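Local coordinates for protein imine reductase (PDB 4D3D) that probably catalyses the NADPH-dependent, S-selective reduction of cyclic imines such as 2-methylpyrroline to the corresponding amines, at residues S258-V263 / T278-F283. Residues are numbered along the deposited sequence; the frame is centred on the assembly and turned at random.
Sequences SVEHVV and TVLEVF
Val259 presses its two methyl groups into the surface formed by Val279, Leu280 and Phe283; they point to different parts of it, and Val279 CG1 touches both. Val259 CG1, set anti to the backbone N (chi1 176°), reaches the neighbouring helix itself, lying 3.7 Å from Leu280 CA. Val259 CG2 rests over one face of the Phe283 ring in a CH-pi contact, 4.0 Å from the centroid and 15° off the ring normal, displaced toward the rim; the flat ring offers a methyl a broad apolar face. A short branched residue suits this place because the backbones are close here, with Val259 CA only 6.0 Å from Leu280 CA. The two segments belong to helices 252-268 and 274-288, which form a nearly antiparallel helical hairpin (157° between directions) in the helical C-terminal domain of the reductive aminase family. The branched end of Leu280 is long enough to send its methyls to different residues of helix 252-268: Leu280 CD1 meets Glu260 CG at 3.9 Å, while Leu280 CD2 meets CG2 of the compact, branched Val263 at 4.1 Å, the Leu280 and Val263 side chains crossing at about a right angle. Glu260 thus lends the aliphatic part of its chain to the border of the apolar seam, and its extended form carries the carboxylate beyond it. The Phe283 ring also packs on Leu252 and Leu256, and makes an edge-to-face contact with Trp195 of the second subunit, whose NE1 is hydrogen-bonded with Ser258 OG.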
ATOM      1  N   SER B 258     -16.501   5.952  -1.344  1.00 15.08           N
ATOM      2  CA  SER B 258     -15.216   6.597  -1.170  1.00 15.02           C
ATOM      3  C   SER B 258     -14.240   6.380  -2.385  1.00 14.80           C
ATOM      4  O   SER B 258     -13.655   7.329  -2.917  1.00 15.24           O
ATOM      5  CB  SER B 258     -14.598   6.086   0.092  1.00 18.15           C
ATOM      6  OG  SER B 258     -13.365   6.652   0.379  1.00 20.31           O
ATOM      7  N   VAL B 259     -14.220   5.150  -2.859  1.00 14.49           N
ATOM      8  CA  VAL B 259     -13.415   4.836  -4.031  1.00 15.35           C
ATOM      9  C   VAL B 259     -13.920   5.545  -5.253  1.00 14.50           C
ATOM     10  O   VAL B 259     -13.159   6.053  -6.076  1.00 15.61           O
ATOM     11  CB  VAL B 259     -13.319   3.297  -4.244  1.00 15.42           C
ATOM     12  CG1 VAL B 259     -12.559   2.992  -5.526  1.00 17.44           C
ATOM     13  CG2 VAL B 259     -12.618   2.635  -3.082  1.00 15.40           C
ATOM     14  N   GLU B 260     -15.234   5.636  -5.419  1.00 15.01           N
ATOM     15  CA  GLU B 260     -15.842   6.380  -6.533  1.00 16.18           C
ATOM     16  C   GLU B 260     -15.386   7.832  -6.560  1.00 15.96           C
ATOM     17  O   GLU B 260     -15.034   8.355  -7.621  1.00 15.19           O
ATOM     18  CB  GLU B 260     -17.377   6.388  -6.462  1.00 19.21           C
ATOM     19  CG  GLU B 260     -18.034   5.092  -6.809  1.00 23.30           C
ATOM     20  CD  GLU B 260     -19.527   5.034  -6.442  1.00 29.44           C
ATOM     21  OE1 GLU B 260     -20.019   5.887  -5.659  1.00 27.47           O
ATOM     22  OE2 GLU B 260     -20.231   4.138  -6.960  1.00 30.64           O
ATOM     23  N   HIS B 261     -15.318   8.483  -5.380  1.00 15.78           N
ATOM     24  CA  HIS B 261     -14.769   9.839  -5.308  1.00 15.55           C
ATOM     25  C   HIS B 261     -13.281   9.941  -5.672  1.00 14.86           C
ATOM     26  O   HIS B 261     -12.843  10.901  -6.282  1.00 15.35           O
ATOM     27  CB  HIS B 261     -14.992  10.446  -3.948  1.00 17.19           C
ATOM     28  CG  HIS B 261     -16.423  10.774  -3.748  1.00 19.66           C
ATOM     29  ND1 HIS B 261     -16.997  10.891  -2.506  1.00 25.70           N
ATOM     30  CD2 HIS B 261     -17.417  10.962  -4.661  1.00 23.42           C
ATOM     31  CE1 HIS B 261     -18.280  11.170  -2.653  1.00 25.43           C
ATOM     32  NE2 HIS B 261     -18.546  11.290  -3.947  1.00 27.88           N
ATOM     33  N   VAL B 262     -12.488   8.902  -5.346  1.00 14.42           N
ATOM     34  CA  VAL B 262     -11.083   8.891  -5.778  1.00 14.30           C
ATOM     35  C   VAL B 262     -11.018   8.801  -7.348  1.00 15.41           C
ATOM     36  O   VAL B 262     -10.211   9.502  -7.972  1.00 16.71           O
ATOM     37  CB  VAL B 262     -10.302   7.730  -5.105  1.00 14.50           C
ATOM     38  CG1 VAL B 262      -8.934   7.546  -5.780  1.00 15.29           C
ATOM     39  CG2 VAL B 262     -10.125   7.917  -3.607  1.00 15.02           C
ATOM     40  N   VAL B 263     -11.812   7.915  -7.935  1.00 14.39           N
ATOM     41  CA  VAL B 263     -11.897   7.794  -9.369  1.00 16.82           C
ATOM     42  C   VAL B 263     -12.311   9.118 -10.036  1.00 17.59           C
ATOM     43  O   VAL B 263     -11.665   9.585 -10.968  1.00 17.59           O
ATOM     44  CB  VAL B 263     -12.824   6.657  -9.770  1.00 16.95           C
ATOM     45  CG1 VAL B 263     -13.086   6.678 -11.270  1.00 22.13           C
ATOM     46  CG2 VAL B 263     -12.205   5.317  -9.347  1.00 17.49           C
ATOM     47  N   THR B 278      -9.380  -0.214 -11.315  1.00 14.02           N
ATOM     48  CA  THR B 278      -9.256  -1.620 -10.884  1.00 15.24           C
ATOM     49  C   THR B 278      -9.721  -1.827  -9.432  1.00 13.99           C
ATOM     50  O   THR B 278     -10.432  -2.756  -9.103  1.00 15.00           O
ATOM     51  CB  THR B 278      -7.814  -2.139 -11.117  1.00 16.44           C
ATOM     52  OG1 THR B 278      -7.589  -2.139 -12.552  1.00 18.49           O
ATOM     53  CG2 THR B 278      -7.695  -3.531 -10.600  1.00 17.49           C
ATOM     54  N   VAL B 279      -9.293  -0.906  -8.548  1.00 13.53           N
ATOM     55  CA  VAL B 279      -9.781  -0.933  -7.151  1.00 13.55           C
ATOM     56  C   VAL B 279     -11.309  -0.862  -7.128  1.00 12.79           C
ATOM     57  O   VAL B 279     -11.946  -1.674  -6.406  1.00 14.68           O
ATOM     58  CB  VAL B 279      -9.138   0.241  -6.357  1.00 14.68           C
ATOM     59  CG1 VAL B 279      -9.713   0.394  -4.971  1.00 16.26           C
ATOM     60  CG2 VAL B 279      -7.592   0.110  -6.284  1.00 15.19           C
ATOM     61  N   LEU B 280     -11.861   0.116  -7.852  1.00 14.46           N
ATOM     62  CA  LEU B 280     -13.308   0.303  -7.929  1.00 15.79           C
ATOM     63  C   LEU B 280     -14.026  -1.005  -8.387  1.00 17.30           C
ATOM     64  O   LEU B 280     -15.029  -1.400  -7.823  1.00 16.24           O
ATOM     65  CB  LEU B 280     -13.653   1.446  -8.917  1.00 17.69           C
ATOM     66  CG  LEU B 280     -15.152   1.748  -9.043  1.00 20.64           C
ATOM     67  CD1 LEU B 280     -15.701   2.107  -7.670  1.00 23.25           C
ATOM     68  CD2 LEU B 280     -15.385   2.829 -10.070  1.00 25.41           C
ATOM     69  N   GLU B 281     -13.492  -1.671  -9.381  1.00 16.16           N
ATOM     70  CA  GLU B 281     -14.122  -2.882  -9.886  1.00 17.02           C
ATOM     71  C   GLU B 281     -14.079  -4.037  -8.891  1.00 16.00           C
ATOM     72  O   GLU B 281     -14.994  -4.859  -8.822  1.00 16.55           O
ATOM     73  CB  GLU B 281     -13.562  -3.252 -11.237  1.00 23.54           C
ATOM     74  CG  GLU B 281     -14.184  -4.553 -11.854  1.00 25.92           C
ATOM     75  CD  GLU B 281     -15.712  -4.520 -12.124  1.00 32.26           C
ATOM     76  OE1 GLU B 281     -16.352  -3.401 -12.111  1.00 32.89           O
ATOM     77  OE2 GLU B 281     -16.272  -5.667 -12.319  1.00 37.82           O
ATOM     78  N   VAL B 282     -13.042  -4.132  -8.089  1.00 14.01           N
ATOM     79  CA  VAL B 282     -13.003  -5.095  -6.976  1.00 14.54           C
ATOM     80  C   VAL B 282     -14.173  -4.816  -6.010  1.00 13.61           C
ATOM     81  O   VAL B 282     -14.916  -5.733  -5.600  1.00 13.28           O
ATOM     82  CB  VAL B 282     -11.657  -5.097  -6.231  1.00 14.14           C
ATOM     83  CG1 VAL B 282     -11.720  -6.034  -5.058  1.00 15.86           C
ATOM     84  CG2 VAL B 282     -10.509  -5.536  -7.135  1.00 15.47           C
ATOM     85  N   PHE B 283     -14.276  -3.555  -5.568  1.00 13.37           N
ATOM     86  CA  PHE B 283     -15.398  -3.137  -4.682  1.00 14.02           C
ATOM     87  C   PHE B 283     -16.753  -3.472  -5.300  1.00 13.62           C
ATOM     88  O   PHE B 283     -17.627  -3.994  -4.592  1.00 15.71           O
ATOM     89  CB  PHE B 283     -15.328  -1.659  -4.357  1.00 12.93           C
ATOM     90  CG  PHE B 283     -14.394  -1.332  -3.175  1.00 15.48           C
ATOM     91  CD1 PHE B 283     -13.023  -1.304  -3.337  1.00 15.04           C
ATOM     92  CD2 PHE B 283     -14.926  -1.063  -1.935  1.00 15.03           C
ATOM     93  CE1 PHE B 283     -12.222  -1.110  -2.229  1.00 16.08           C
ATOM     94  CE2 PHE B 283     -14.099  -0.794  -0.824  1.00 15.40           C
ATOM     95  CZ  PHE B 283     -12.741  -0.804  -1.019  1.00 16.79           C
TER